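Local coordinates for protein mannose-specific lectin 3 chain 2 (Crocus vernus, PDB 3MEZ) that probably acts as a mannose-specific lectin, forming one of the two kinds of bulb-type lectin chain in a heterotetramer with weak agglutinating activity towards trypsin-treated rabbit erythrocytes, at residues P3-N7 / V8-S12. Numbering follows the deposited sequence.
Sequences PRVRN and VLFSS
V5 meets the F10 ring at its edge: CG2 of V5 lies in the ring plane, 3.8 Å from CE2 of F10. The torsion explains this choice of branch, since CG1 takes the place opposite the backbone N (chi1 179°), leaving CG2 beside the N to reach the phenyl rim. V8 presents a different surface to the same ring, its CG1 sitting 3.7 Å above one face of F10, offset toward the rim. V5 also approaches V8 directly, with CG1 of V5 4.2 Å from CB of V8.

The backbone reverses through R6, in the helical region, and N7, near the second type I position (-109/-4°), which fits a type I turn. No hydrogen bond closes it, and the buried N of V8 has no partner in the model. With the turn unclosed, a water bridges it, accepting from N of V5 at 2.8 Å and donating to O of V8 at 2.7 Å. V5 O and V8 O, both acceptors, come within 3.2 Å without bonding.

N7 and V8 lie side by side, the amide CG of N7 being 3.7 Å from CG2 of V8. Across the subunit boundary, ND2 of N7 bonds to OD1 of N3 in the neighbouring lectin chain 1, whose P93 packs on F10. Past the turn, L9 pairs through its backbone with L93, placing 8-10 beside strand 92-95. A turn leading into a strand that is outermost in its sheet within its own chain, among three small antiparallel sheets, belongs to the beta-prism II fold of bulb-type lectins.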
# COMPACT_ATOMS: atom_id res chain seq x y z
N PRO B 3 6.53 1.90 0.76
CA PRO B 3 5.78 3.14 0.88
C PRO B 3 5.40 3.71 -0.51
O PRO B 3 6.11 3.51 -1.42
CB PRO B 3 6.76 4.04 1.57
CG PRO B 3 7.59 3.21 2.29
CD PRO B 3 7.77 1.97 1.52
N ARG B 4 4.26 4.35 -0.62
CA ARG B 4 3.85 4.93 -1.86
C ARG B 4 4.74 6.12 -2.24
O ARG B 4 5.04 6.93 -1.42
CB ARG B 4 2.42 5.38 -1.78
CG ARG B 4 1.49 4.37 -1.27
CD ARG B 4 0.32 5.00 -0.53
NE ARG B 4 -0.58 5.70 -1.45
CZ ARG B 4 -0.97 5.18 -2.59
NH1 ARG B 4 -1.77 5.84 -3.41
NH2 ARG B 4 -0.51 4.00 -2.92
N VAL B 5 5.12 6.19 -3.51
CA VAL B 5 5.81 7.32 -4.11
C VAL B 5 4.99 7.95 -5.27
O VAL B 5 4.45 7.26 -6.09
CB VAL B 5 7.20 6.91 -4.61
CG1 VAL B 5 7.91 8.08 -5.26
CG2 VAL B 5 8.01 6.37 -3.51
N ARG B 6 4.97 9.26 -5.32
CA ARG B 6 4.09 10.00 -6.20
C ARG B 6 4.31 9.70 -7.69
O ARG B 6 3.39 9.64 -8.40
CB ARG B 6 4.24 11.49 -5.99
CG ARG B 6 3.43 12.28 -6.92
CD ARG B 6 3.30 13.76 -6.55
NE ARG B 6 2.00 14.06 -5.94
CZ ARG B 6 1.10 14.88 -6.47
NH1 ARG B 6 -0.04 15.08 -5.86
NH2 ARG B 6 1.35 15.50 -7.61
N ASN B 7 5.56 9.58 -8.10
CA ASN B 7 5.93 9.45 -9.49
C ASN B 7 6.43 8.08 -9.95
O ASN B 7 6.66 7.89 -11.10
CB ASN B 7 6.94 10.52 -9.87
CG ASN B 7 8.25 10.37 -9.14
OD1 ASN B 7 8.29 10.03 -8.00
ND2 ASN B 7 9.33 10.64 -9.84
N VAL B 8 6.58 7.13 -9.04
CA VAL B 8 7.15 5.83 -9.30
C VAL B 8 6.39 4.71 -8.59
O VAL B 8 6.07 4.88 -7.47
CB VAL B 8 8.56 5.77 -8.75
CG1 VAL B 8 9.17 4.44 -8.93
CG2 VAL B 8 9.42 6.84 -9.32
N LEU B 9 6.17 3.59 -9.26
CA LEU B 9 5.62 2.37 -8.68
C LEU B 9 6.68 1.26 -8.76
O LEU B 9 7.25 1.09 -9.78
CB LEU B 9 4.38 1.91 -9.45
CG LEU B 9 3.49 0.83 -8.84
CD1 LEU B 9 2.69 1.42 -7.75
CD2 LEU B 9 2.59 0.16 -9.81
N PHE B 10 6.93 0.57 -7.66
CA PHE B 10 7.92 -0.46 -7.55
C PHE B 10 7.26 -1.84 -7.64
O PHE B 10 6.12 -1.97 -7.33
CB PHE B 10 8.66 -0.34 -6.24
CG PHE B 10 9.32 0.97 -6.02
CD1 PHE B 10 10.59 1.22 -6.50
CD2 PHE B 10 8.69 1.96 -5.33
CE1 PHE B 10 11.17 2.40 -6.30
CE2 PHE B 10 9.30 3.15 -5.17
CZ PHE B 10 10.53 3.35 -5.64
N SER B 11 8.01 -2.87 -8.02
CA SER B 11 7.43 -4.20 -8.17
C SER B 11 6.79 -4.67 -6.83
O SER B 11 7.35 -4.45 -5.81
CB SER B 11 8.48 -5.23 -8.61
OG SER B 11 9.03 -5.00 -9.87
N SER B 12 5.63 -5.28 -6.93
CA SER B 12 4.76 -5.74 -5.84
C SER B 12 3.73 -4.68 -5.38
O SER B 12 2.75 -5.01 -4.82
CB SER B 12 5.55 -6.30 -4.65
OG SER B 12 6.14 -7.54 -4.87
O HOH W 1 4.65 4.03 -5.29